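Local coordinates for endo-beta-1,4-glucanase (cellulase B) (Bacillus halodurans, PDB 4V2X), which probably hydrolyses beta-1,4-glucan chains through a family 5 glycoside hydrolase module joined to an Ig-like module and a CBM46 carbohydrate-binding module, at residues K199-N203 / W204-R208. Numbering follows the deposited sequence.
Sequences KFSQN and WGEIR
The hydroxyl of S201 is held by two bonds: OG donates to E206 OE1 at 2.6 Å and accepts from the backbone N of N203 at 3.0 Å, the second bond closing an ST turn. With OG anti to the backbone N (chi1 165°), the hydroxyl lies beside its own carbonyl carbon, within reach of both partners. It meets OE1 on the anti side of the carboxylate, 26° out of the plane. The other carboxylate oxygen, OE2 of E206, receives a weak bond of 3.4 Å from N203 ND2, the amide plane standing nearly perpendicular to the carboxylate. A water bridges N203 and E206, donating to N203 O and accepting from E206 N. Flanking the turn, K199 before it crosses the indole of W204 after it at about a right angle. K199 CE sits above the five-membered ring, 3.9 Å from the centroid, in a CH-pi contact. The bend at chi4 (-52°) turns NZ aside, where a straight chain would run into the indole; NZ still lies over the six-membered ring, 4.5 Å from its centroid, in a cation-pi contact. R208 directs its guanidinium to a salt bridge with E162. The whole illustrates how an ST turn, a water bridge and a Lys-Trp stack can link neighbouring residues of an irregular connection, here the beta-alpha loop between strand 190-193 and helix 209-227 of the family 5 (beta/alpha)8 barrel.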
loop_
_atom_site.group_PDB
_atom_site.type_symbol
_atom_site.label_atom_id
_atom_site.label_comp_id
_atom_site.label_asym_id
_atom_site.label_seq_id
_atom_site.Cartn_x
_atom_site.Cartn_y
_atom_site.Cartn_z
ATOM N N LYS A 199 -11.852 10.516 3.364
ATOM C CA LYS A 199 -11.676 10.550 1.916
ATOM C C LYS A 199 -10.800 11.748 1.577
ATOM O O LYS A 199 -10.539 12.586 2.443
ATOM C CB LYS A 199 -13.020 10.615 1.193
ATOM C CG LYS A 199 -13.860 11.845 1.477
ATOM C CD LYS A 199 -15.223 11.730 0.818
ATOM C CE LYS A 199 -15.947 13.065 0.776
ATOM N NZ LYS A 199 -16.029 13.746 2.094
ATOM N N PHE A 200 -10.324 11.810 0.336
ATOM C CA PHE A 200 -9.331 12.821 -0.041
ATOM C C PHE A 200 -9.697 13.543 -1.319
ATOM O O PHE A 200 -8.842 14.027 -2.057
ATOM C CB PHE A 200 -7.944 12.181 -0.089
ATOM C CG PHE A 200 -7.543 11.622 1.224
ATOM C CD1 PHE A 200 -6.981 12.442 2.195
ATOM C CD2 PHE A 200 -7.827 10.302 1.545
ATOM C CE1 PHE A 200 -6.667 11.947 3.444
ATOM C CE2 PHE A 200 -7.521 9.802 2.796
ATOM C CZ PHE A 200 -6.932 10.621 3.744
ATOM N N SER A 201 -11.000 13.619 -1.544
ATOM C CA SER A 201 -11.582 14.502 -2.522
ATOM C C SER A 201 -12.705 15.211 -1.796
ATOM O O SER A 201 -13.208 14.710 -0.783
ATOM C CB SER A 201 -12.137 13.699 -3.692
ATOM O OG SER A 201 -12.991 14.506 -4.480
ATOM N N GLN A 202 -13.116 16.370 -2.303
ATOM C CA GLN A 202 -14.298 17.029 -1.759
ATOM C C GLN A 202 -15.557 16.206 -2.069
ATOM O O GLN A 202 -16.579 16.374 -1.411
ATOM C CB GLN A 202 -14.440 18.467 -2.283
ATOM C CG GLN A 202 -15.010 18.588 -3.692
ATOM C CD GLN A 202 -15.595 19.965 -3.982
ATOM O OE1 GLN A 202 -15.156 20.971 -3.423
ATOM N NE2 GLN A 202 -16.584 20.013 -4.869
ATOM N N ASN A 203 -15.472 15.323 -3.064
ATOM C CA ASN A 203 -16.600 14.488 -3.483
ATOM C C ASN A 203 -16.488 13.036 -3.031
ATOM O O ASN A 203 -15.387 12.517 -2.855
ATOM C CB ASN A 203 -16.711 14.514 -5.004
ATOM C CG ASN A 203 -16.976 15.907 -5.541
ATOM O OD1 ASN A 203 -17.699 16.692 -4.928
ATOM N ND2 ASN A 203 -16.386 16.223 -6.683
ATOM N N TRP A 204 -17.643 12.389 -2.864
ATOM C CA TRP A 204 -17.720 10.942 -2.638
ATOM C C TRP A 204 -17.493 10.179 -3.940
ATOM O O TRP A 204 -17.794 10.682 -5.021
ATOM C CB TRP A 204 -19.091 10.553 -2.072
ATOM C CG TRP A 204 -19.372 11.164 -0.746
ATOM C CD1 TRP A 204 -19.940 12.382 -0.505
ATOM C CD2 TRP A 204 -19.079 10.597 0.531
ATOM N NE1 TRP A 204 -20.024 12.607 0.848
ATOM C CE2 TRP A 204 -19.501 11.526 1.508
ATOM C CE3 TRP A 204 -18.496 9.396 0.946
ATOM C CZ2 TRP A 204 -19.361 11.290 2.871
ATOM C CZ3 TRP A 204 -18.359 9.161 2.299
ATOM C CH2 TRP A 204 -18.792 10.104 3.247
ATOM N N GLY A 205 -16.975 8.960 -3.828
ATOM C CA GLY A 205 -16.797 8.090 -4.987
ATOM C C GLY A 205 -15.682 8.515 -5.927
ATOM O O GLY A 205 -15.727 8.211 -7.118
ATOM N N GLU A 206 -14.683 9.214 -5.390
ATOM C CA GLU A 206 -13.520 9.637 -6.163
ATOM C C GLU A 206 -12.249 9.184 -5.450
ATOM O O GLU A 206 -11.321 9.973 -5.247
ATOM C CB GLU A 206 -13.518 11.159 -6.355
ATOM C CG GLU A 206 -14.702 11.675 -7.162
ATOM C CD GLU A 206 -14.571 13.142 -7.542
ATOM O OE1 GLU A 206 -13.779 13.872 -6.902
ATOM O OE2 GLU A 206 -15.271 13.574 -8.481
ATOM N N ILE A 207 -12.220 7.906 -5.079
ATOM C CA ILE A 207 -11.076 7.327 -4.380
ATOM C C ILE A 207 -10.017 6.923 -5.398
ATOM O O ILE A 207 -10.254 6.059 -6.237
ATOM C CB ILE A 207 -11.474 6.100 -3.534
ATOM C CG1 ILE A 207 -12.540 6.484 -2.501
ATOM C CG2 ILE A 207 -10.250 5.517 -2.836
ATOM C CD1 ILE A 207 -13.208 5.299 -1.835
ATOM N N ARG A 208 -8.855 7.555 -5.317
ATOM C CA ARG A 208 -7.754 7.311 -6.238
ATOM C C ARG A 208 -6.690 6.474 -5.537
ATOM O O ARG A 208 -6.716 6.318 -4.315
ATOM C CB ARG A 208 -7.191 8.646 -6.731
ATOM C CG ARG A 208 -8.228 9.472 -7.485
ATOM C CD ARG A 208 -7.645 10.707 -8.150
ATOM N NE ARG A 208 -7.473 11.821 -7.216
ATOM C CZ ARG A 208 -8.445 12.636 -6.799
ATOM N NH1 ARG A 208 -9.703 12.478 -7.207
ATOM N NH2 ARG A 208 -8.158 13.617 -5.946
HETATM O O HOH W 1 -13.901 10.075 -2.589
#